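Local coordinates for protein predicted ATPase involved in replication control, Cdc46/Mcm family (Methanopyrus kandleri AV19, PDB 3F8T) that probably binds ATP and single-stranded DNA as a member of the MCM family of replicative helicases, at residues V22-I36 against A74-R86. The protein carries 2 engineered substitutions. Sequence-based numbering, arbitrary orientation.
Sequences VASRFGLPTRVLIEI and ARLVEPALRELVR
Ile36 CD1 and Val77 CG1 meet tip to tip in the buried centre. Beside them Leu33 and Leu81 run alongside each other head to tail, their CD2 methyls 3.8 Å apart, and Leu81 CD2 also meets Ile36 CG2. Further out, Leu28 CD1 packs on Ala80 CB at 3.7 Å, on the methyl that also touches Phe26 CG. Phe26 lies with one ring face on Ala80, whose CA stands 3.8 Å from the ring centroid and 7° off the ring normal, a CH-pi contact. Chi1 of -76° lays the ring along helix 74-88, where CE2 meets Pro79 CB at 3.8 Å and CE1 meets Glu83 CB at 3.7 Å. A leucine here has no flat face to lay over Ala80 and would probably leave a gap beside Pro79 and Glu83 CB. At the polar edge, a water donates to both Phe26 O and Leu76 O, and Arg25 NH2 forms a salt bridge with Glu83 OE2 (3.3 Å), its hydrogen bond weak and the guanidinium and carboxylate planes 73° apart. Gly27, with positive phi, closes helix 19-25 in a Schellman motif. This helical packing belongs to the MCM N-terminal region: Trp69 and Ile70 of helix 64-72 back Leu28 and Ile36, and Val96 and Phe98 of strand 96-99 touch Leu81.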
ATOM      1  N   VAL A  22      25.169  25.162 -30.612  1.00 36.54           N
ATOM      2  CA  VAL A  22      24.148  24.910 -29.595  1.00 34.96           C
ATOM      3  C   VAL A  22      24.812  24.698 -28.236  1.00 33.65           C
ATOM      4  O   VAL A  22      24.405  25.313 -27.253  1.00 33.03           O
ATOM      5  CB  VAL A  22      23.219  23.702 -29.947  1.00 35.03           C
ATOM      6  CG1 VAL A  22      22.141  23.533 -28.889  1.00 34.60           C
ATOM      7  CG2 VAL A  22      22.552  23.904 -31.295  1.00 35.71           C
ATOM      8  N   ALA A  23      25.844  23.855 -28.197  1.00 32.42           N
ATOM      9  CA  ALA A  23      26.573  23.568 -26.959  1.00 32.41           C
ATOM     10  C   ALA A  23      27.085  24.855 -26.307  1.00 32.53           C
ATOM     11  O   ALA A  23      26.855  25.091 -25.115  1.00 32.11           O
ATOM     12  CB  ALA A  23      27.729  22.605 -27.222  1.00 32.25           C
ATOM     13  N   SER A  24      27.743  25.694 -27.114  1.00 32.72           N
ATOM     14  CA  SER A  24      28.307  26.963 -26.646  1.00 32.69           C
ATOM     15  C   SER A  24      27.221  27.857 -26.053  1.00 32.13           C
ATOM     16  O   SER A  24      27.398  28.425 -24.966  1.00 32.33           O
ATOM     17  CB  SER A  24      29.011  27.680 -27.805  1.00 33.33           C
ATOM     18  OG  SER A  24      29.585  28.908 -27.380  1.00 35.86           O
ATOM     19  N   ARG A  25      26.105  27.953 -26.777  1.00 30.93           N
ATOM     20  CA  ARG A  25      24.923  28.723 -26.391  1.00 30.57           C
ATOM     21  C   ARG A  25      24.374  28.332 -25.012  1.00 29.14           C
ATOM     22  O   ARG A  25      23.885  29.182 -24.274  1.00 27.57           O
ATOM     23  CB  ARG A  25      23.834  28.552 -27.461  1.00 31.31           C
ATOM     24  CG  ARG A  25      22.672  29.521 -27.374  1.00 33.92           C
ATOM     25  CD  ARG A  25      22.210  29.934 -28.774  1.00 38.13           C
ATOM     26  NE  ARG A  25      21.249  29.017 -29.395  1.00 42.18           N
ATOM     27  CZ  ARG A  25      21.469  28.302 -30.506  1.00 43.79           C
ATOM     28  NH1 ARG A  25      22.635  28.357 -31.147  1.00 44.80           N
ATOM     29  NH2 ARG A  25      20.519  27.517 -30.981  1.00 44.03           N
ATOM     30  N   PHE A  26      24.467  27.043 -24.677  1.00 27.74           N
ATOM     31  CA  PHE A  26      23.886  26.515 -23.451  1.00 26.69           C
ATOM     32  C   PHE A  26      24.932  26.197 -22.384  1.00 26.26           C
ATOM     33  O   PHE A  26      24.613  25.617 -21.350  1.00 25.99           O
ATOM     34  CB  PHE A  26      23.031  25.287 -23.794  1.00 27.38           C
ATOM     35  CG  PHE A  26      21.720  25.642 -24.422  1.00 27.64           C
ATOM     36  CD1 PHE A  26      21.593  25.728 -25.812  1.00 28.44           C
ATOM     37  CD2 PHE A  26      20.615  25.940 -23.627  1.00 29.58           C
ATOM     38  CE1 PHE A  26      20.386  26.073 -26.393  1.00 28.58           C
ATOM     39  CE2 PHE A  26      19.393  26.288 -24.203  1.00 30.10           C
ATOM     40  CZ  PHE A  26      19.277  26.355 -25.584  1.00 28.34           C
ATOM     41  N   GLY A  27      26.176  26.603 -22.642  1.00 25.75           N
ATOM     42  CA  GLY A  27      27.275  26.451 -21.689  1.00 26.16           C
ATOM     43  C   GLY A  27      27.712  25.017 -21.480  1.00 26.38           C
ATOM     44  O   GLY A  27      28.119  24.658 -20.380  1.00 26.70           O
ATOM     45  N   LEU A  28      27.620  24.214 -22.545  1.00 26.50           N
ATOM     46  CA  LEU A  28      28.013  22.800 -22.536  1.00 27.73           C
ATOM     47  C   LEU A  28      29.280  22.571 -23.341  1.00 28.19           C
ATOM     48  O   LEU A  28      29.427  23.149 -24.416  1.00 28.40           O
ATOM     49  CB  LEU A  28      26.903  21.933 -23.150  1.00 27.29           C
ATOM     50  CG  LEU A  28      25.557  21.932 -22.430  1.00 27.88           C
ATOM     51  CD1 LEU A  28      24.568  21.123 -23.229  1.00 28.09           C
ATOM     52  CD2 LEU A  28      25.726  21.366 -21.020  1.00 27.34           C
ATOM     53  N   PRO A  29      30.179  21.705 -22.847  1.00 29.26           N
ATOM     54  CA  PRO A  29      31.296  21.272 -23.694  1.00 29.80           C
ATOM     55  C   PRO A  29      30.709  20.649 -24.944  1.00 30.45           C
ATOM     56  O   PRO A  29      29.752  19.872 -24.850  1.00 30.46           O
ATOM     57  CB  PRO A  29      31.984  20.199 -22.850  1.00 29.67           C
ATOM     58  CG  PRO A  29      31.597  20.499 -21.450  1.00 29.60           C
ATOM     59  CD  PRO A  29      30.214  21.072 -21.515  1.00 29.23           C
ATOM     60  N   THR A  30      31.247  21.005 -26.105  1.00 31.15           N
ATOM     61  CA  THR A  30      30.761  20.454 -27.374  1.00 32.09           C
ATOM     62  C   THR A  30      30.674  18.914 -27.379  1.00 32.11           C
ATOM     63  O   THR A  30      29.705  18.349 -27.889  1.00 32.38           O
ATOM     64  CB  THR A  30      31.586  20.975 -28.586  1.00 32.41           C
ATOM     65  OG1 THR A  30      31.485  22.403 -28.636  1.00 33.62           O
ATOM     66  CG2 THR A  30      31.042  20.419 -29.884  1.00 32.79           C
ATOM     67  N   ARG A  31      31.670  18.243 -26.806  1.00 32.52           N
ATOM     68  CA  ARG A  31      31.678  16.773 -26.794  1.00 33.03           C
ATOM     69  C   ARG A  31      30.445  16.154 -26.102  1.00 31.67           C
ATOM     70  O   ARG A  31      29.946  15.106 -26.530  1.00 31.37           O
ATOM     71  CB  ARG A  31      32.992  16.215 -26.229  1.00 33.29           C
ATOM     72  CG  ARG A  31      33.321  16.605 -24.798  1.00 35.25           C
ATOM     73  CD  ARG A  31      34.499  15.775 -24.226  1.00 36.24           C
ATOM     74  NE  ARG A  31      34.130  14.377 -23.973  1.00 41.99           N
ATOM     75  CZ  ARG A  31      33.383  13.966 -22.946  1.00 44.54           C
ATOM     76  NH1 ARG A  31      32.913  14.839 -22.056  1.00 45.35           N
ATOM     77  NH2 ARG A  31      33.096  12.678 -22.811  1.00 44.76           N
ATOM     78  N   VAL A  32      29.952  16.804 -25.045  1.00 30.09           N
ATOM     79  CA  VAL A  32      28.726  16.363 -24.380  1.00 29.17           C
ATOM     80  C   VAL A  32      27.606  16.202 -25.397  1.00 28.69           C
ATOM     81  O   VAL A  32      26.984  15.133 -25.463  1.00 28.44           O
ATOM     82  CB  VAL A  32      28.295  17.311 -23.216  1.00 29.30           C
ATOM     83  CG1 VAL A  32      26.894  16.937 -22.662  1.00 28.57           C
ATOM     84  CG2 VAL A  32      29.320  17.271 -22.107  1.00 28.62           C
ATOM     85  N   LEU A  33      27.360  17.244 -26.197  1.00 27.44           N
ATOM     86  CA  LEU A  33      26.280  17.206 -27.179  1.00 27.40           C
ATOM     87  C   LEU A  33      26.557  16.280 -28.365  1.00 26.68           C
ATOM     88  O   LEU A  33      25.652  15.599 -28.842  1.00 26.62           O
ATOM     89  CB  LEU A  33      25.914  18.613 -27.686  1.00 27.62           C
ATOM     90  CG  LEU A  33      24.944  19.497 -26.888  1.00 30.36           C
ATOM     91  CD1 LEU A  33      24.387  20.594 -27.795  1.00 30.06           C
ATOM     92  CD2 LEU A  33      23.795  18.699 -26.248  1.00 30.07           C
ATOM     93  N   ILE A  34      27.797  16.273 -28.852  1.00 25.58           N
ATOM     94  CA  ILE A  34      28.182  15.340 -29.910  1.00 25.51           C
ATOM     95  C   ILE A  34      27.958  13.883 -29.464  1.00 24.47           C
ATOM     96  O   ILE A  34      27.394  13.088 -30.203  1.00 23.89           O
ATOM     97  CB  ILE A  34      29.657  15.534 -30.365  1.00 25.21           C
ATOM     98  CG1 ILE A  34      29.842  16.905 -31.020  1.00 25.99           C
ATOM     99  CG2 ILE A  34      30.043  14.452 -31.375  1.00 25.46           C
ATOM    100  CD1 ILE A  34      31.296  17.259 -31.302  1.00 26.79           C
ATOM    101  N   GLU A  35      28.403  13.529 -28.264  1.00 24.23           N
ATOM    102  CA  GLU A  35      28.230  12.142 -27.817  1.00 24.99           C
ATOM    103  C   GLU A  35      26.753  11.782 -27.616  1.00 24.34           C
ATOM    104  O   GLU A  35      26.339  10.651 -27.911  1.00 23.66           O
ATOM    105  CB  GLU A  35      29.081  11.850 -26.586  1.00 25.75           C
ATOM    106  CG  GLU A  35      30.569  11.850 -26.943  1.00 28.91           C
ATOM    107  CD  GLU A  35      31.486  11.708 -25.747  1.00 36.22           C
ATOM    108  OE1 GLU A  35      31.134  10.974 -24.783  1.00 37.79           O
ATOM    109  OE2 GLU A  35      32.576  12.332 -25.774  1.00 38.18           O
ATOM    110  N   ILE A  36      25.960  12.755 -27.162  1.00 23.61           N
ATOM    111  CA  ILE A  36      24.509  12.555 -26.996  1.00 23.72           C
ATOM    112  C   ILE A  36      23.802  12.245 -28.321  1.00 24.16           C
ATOM    113  O   ILE A  36      23.044  11.273 -28.425  1.00 25.47           O
ATOM    114  CB  ILE A  36      23.830  13.771 -26.290  1.00 23.70           C
ATOM    115  CG1 ILE A  36      24.251  13.825 -24.808  1.00 23.68           C
ATOM    116  CG2 ILE A  36      22.296  13.682 -26.433  1.00 22.20           C
ATOM    117  CD1 ILE A  36      23.812  15.115 -24.039  1.00 22.83           C
ATOM    118  N   ALA A  74      21.562  18.201 -15.598  1.00 23.20           N
ATOM    119  CA  ALA A  74      20.413  18.067 -16.503  1.00 22.86           C
ATOM    120  C   ALA A  74      19.696  19.387 -16.808  1.00 22.64           C
ATOM    121  O   ALA A  74      19.117  19.560 -17.890  1.00 22.21           O
ATOM    122  CB  ALA A  74      19.421  17.006 -15.970  1.00 22.98           C
ATOM    123  N   ARG A  75      19.749  20.324 -15.864  1.00 22.94           N
ATOM    124  CA  ARG A  75      19.081  21.618 -16.044  1.00 23.08           C
ATOM    125  C   ARG A  75      19.679  22.381 -17.243  1.00 23.29           C
ATOM    126  O   ARG A  75      19.000  23.185 -17.881  1.00 23.32           O
ATOM    127  CB  ARG A  75      19.112  22.432 -14.734  1.00 23.20           C
ATOM    128  CG  ARG A  75      20.515  22.887 -14.263  1.00 25.07           C
ATOM    129  CD  ARG A  75      20.693  24.365 -14.571  1.00 28.12           C
ATOM    130  NE  ARG A  75      21.961  24.933 -14.107  1.00 29.15           N
ATOM    131  CZ  ARG A  75      22.325  26.194 -14.342  1.00 29.01           C
ATOM    132  NH1 ARG A  75      21.507  26.999 -15.022  1.00 29.86           N
ATOM    133  NH2 ARG A  75      23.496  26.651 -13.901  1.00 27.00           N
ATOM    134  N   LEU A  76      20.945  22.094 -17.541  1.00 23.31           N
ATOM    135  CA  LEU A  76      21.648  22.640 -18.720  1.00 24.02           C
ATOM    136  C   LEU A  76      21.414  21.841 -19.995  1.00 23.46           C
ATOM    137  O   LEU A  76      21.249  22.414 -21.071  1.00 23.58           O
ATOM    138  CB  LEU A  76      23.164  22.680 -18.476  1.00 23.70           C
ATOM    139  CG  LEU A  76      23.704  23.508 -17.316  1.00 26.33           C
ATOM    140  CD1 LEU A  76      25.220  23.392 -17.283  1.00 26.35           C
ATOM    141  CD2 LEU A  76      23.271  24.961 -17.462  1.00 27.51           C
ATOM    142  N   VAL A  77      21.417  20.513 -19.857  1.00 23.24           N
ATOM    143  CA  VAL A  77      21.320  19.600 -21.008  1.00 23.12           C
ATOM    144  C   VAL A  77      19.923  19.561 -21.607  1.00 23.12           C
ATOM    145  O   VAL A  77      19.754  19.669 -22.820  1.00 23.32           O
ATOM    146  CB  VAL A  77      21.800  18.191 -20.630  1.00 23.31           C
ATOM    147  CG1 VAL A  77      21.587  17.180 -21.792  1.00 23.17           C
ATOM    148  CG2 VAL A  77      23.258  18.255 -20.203  1.00 23.09           C
ATOM    149  N   GLU A  78      18.916  19.425 -20.754  1.00 23.41           N
ATOM    150  CA  GLU A  78      17.545  19.316 -21.237  1.00 24.38           C
ATOM    151  C   GLU A  78      17.105  20.455 -22.197  1.00 24.30           C
ATOM    152  O   GLU A  78      16.559  20.165 -23.249  1.00 23.63           O
ATOM    153  CB  GLU A  78      16.580  19.127 -20.054  1.00 25.03           C
ATOM    154  CG  GLU A  78      15.206  18.596 -20.435  1.00 29.17           C
ATOM    155  CD  GLU A  78      14.221  19.707 -20.717  1.00 33.85           C
ATOM    156  OE1 GLU A  78      14.602  20.886 -20.565  1.00 35.03           O
ATOM    157  OE2 GLU A  78      13.065  19.405 -21.095  1.00 37.68           O
ATOM    158  N   PRO A  79      17.291  21.750 -21.825  1.00 24.85           N
ATOM    159  CA  PRO A  79      16.920  22.787 -22.815  1.00 25.09           C
ATOM    160  C   PRO A  79      17.775  22.790 -24.087  1.00 24.86           C
ATOM    161  O   PRO A  79      17.282  23.190 -25.159  1.00 24.95           O
ATOM    162  CB  PRO A  79      17.093  24.104 -22.041  1.00 25.16           C
ATOM    163  CG  PRO A  79      18.002  23.788 -20.944  1.00 26.26           C
ATOM    164  CD  PRO A  79      17.730  22.355 -20.559  1.00 25.01           C
ATOM    165  N   ALA A  80      19.033  22.356 -23.982  1.00 24.14           N
ATOM    166  CA  ALA A  80      19.896  22.229 -25.175  1.00 24.52           C
ATOM    167  C   ALA A  80      19.306  21.212 -26.142  1.00 24.72           C
ATOM    168  O   ALA A  80      19.213  21.454 -27.347  1.00 24.96           O
ATOM    169  CB  ALA A  80      21.303  21.815 -24.782  1.00 23.99           C
ATOM    170  N   LEU A  81      18.909  20.065 -25.596  1.00 25.22           N
ATOM    171  CA  LEU A  81      18.266  19.016 -26.378  1.00 26.58           C
ATOM    172  C   LEU A  81      16.942  19.493 -26.960  1.00 27.40           C
ATOM    173  O   LEU A  81      16.681  19.285 -28.133  1.00 28.13           O
ATOM    174  CB  LEU A  81      18.103  17.739 -25.537  1.00 26.35           C
ATOM    175  CG  LEU A  81      19.418  17.124 -25.039  1.00 26.97           C
ATOM    176  CD1 LEU A  81      19.182  15.814 -24.291  1.00 28.66           C
ATOM    177  CD2 LEU A  81      20.408  16.914 -26.203  1.00 28.62           C
ATOM    178  N   ARG A  82      16.115  20.163 -26.156  1.00 29.16           N
ATOM    179  CA  ARG A  82      14.879  20.748 -26.688  1.00 31.36           C
ATOM    180  C   ARG A  82      15.158  21.671 -27.886  1.00 32.20           C
ATOM    181  O   ARG A  82      14.439  21.634 -28.897  1.00 32.25           O
ATOM    182  CB  ARG A  82      14.102  21.494 -25.598  1.00 31.30           C
ATOM    183  CG  ARG A  82      13.256  20.573 -24.707  1.00 33.01           C
ATOM    184  CD  ARG A  82      12.190  21.336 -23.916  1.00 33.53           C
ATOM    185  NE  ARG A  82      12.707  21.784 -22.627  1.00 37.70           N
ATOM    186  CZ  ARG A  82      13.133  23.019 -22.364  1.00 40.37           C
ATOM    187  NH1 ARG A  82      13.595  23.321 -21.151  1.00 40.28           N
ATOM    188  NH2 ARG A  82      13.087  23.961 -23.303  1.00 42.28           N
ATOM    189  N   GLU A  83      16.211  22.481 -27.771  1.00 33.54           N
ATOM    190  CA  GLU A  83      16.620  23.387 -28.851  1.00 35.17           C
ATOM    191  C   GLU A  83      17.023  22.625 -30.123  1.00 36.05           C
ATOM    192  O   GLU A  83      16.590  22.971 -31.222  1.00 35.94           O
ATOM    193  CB  GLU A  83      17.728  24.343 -28.367  1.00 35.02           C
ATOM    194  CG  GLU A  83      18.270  25.313 -29.416  1.00 36.55           C
ATOM    195  CD  GLU A  83      17.190  26.151 -30.099  1.00 39.07           C
ATOM    196  OE1 GLU A  83      16.140  26.443 -29.477  1.00 40.44           O
ATOM    197  OE2 GLU A  83      17.403  26.521 -31.268  1.00 39.98           O
ATOM    198  N   LEU A  84      17.841  21.587 -29.970  1.00 37.91           N
ATOM    199  CA  LEU A  84      18.170  20.693 -31.088  1.00 40.07           C
ATOM    200  C   LEU A  84      16.928  20.120 -31.769  1.00 41.63           C
ATOM    201  O   LEU A  84      16.854  20.092 -32.994  1.00 42.41           O
ATOM    202  CB  LEU A  84      19.070  19.540 -30.631  1.00 39.80           C
ATOM    203  CG  LEU A  84      20.561  19.779 -30.386  1.00 39.63           C
ATOM    204  CD1 LEU A  84      21.181  18.523 -29.805  1.00 39.58           C
ATOM    205  CD2 LEU A  84      21.297  20.209 -31.645  1.00 37.52           C
ATOM    206  N   VAL A  85      15.956  19.651 -30.989  1.00 43.62           N
ATOM    207  CA  VAL A  85      14.741  19.085 -31.588  1.00 45.66           C
ATOM    208  C   VAL A  85      13.839  20.166 -32.200  1.00 46.73           C
ATOM    209  O   VAL A  85      13.108  19.892 -33.154  1.00 46.94           O
ATOM    210  CB  VAL A  85      13.949  18.133 -30.632  1.00 45.65           C
ATOM    211  CG1 VAL A  85      14.900  17.277 -29.807  1.00 46.38           C
ATOM    212  CG2 VAL A  85      13.000  18.895 -29.733  1.00 46.20           C
ATOM    213  N   ARG A  86      13.906  21.382 -31.652  1.00 48.40           N
ATOM    214  CA  ARG A  86      13.144  22.530 -32.158  1.00 50.39           C
ATOM    215  C   ARG A  86      13.591  22.882 -33.571  1.00 51.32           C
ATOM    216  O   ARG A  86      12.776  23.259 -34.407  1.00 51.79           O
ATOM    217  CB  ARG A  86      13.295  23.749 -31.233  1.00 50.31           C
ATOM    218  CG  ARG A  86      12.278  24.865 -31.477  1.00 50.94           C
ATOM    219  CD  ARG A  86      12.587  26.118 -30.670  1.00 51.47           C
ATOM    220  NE  ARG A  86      12.199  25.992 -29.263  1.00 54.56           N
ATOM    221  CZ  ARG A  86      12.056  27.016 -28.420  1.00 56.10           C
ATOM    222  NH1 ARG A  86      12.268  28.267 -28.825  1.00 56.00           N
ATOM    223  NH2 ARG A  86      11.699  26.790 -27.160  1.00 57.32           N
TER
HETATM  224  O   HOH W   1      21.973  25.008 -20.609  1.00 36.76           O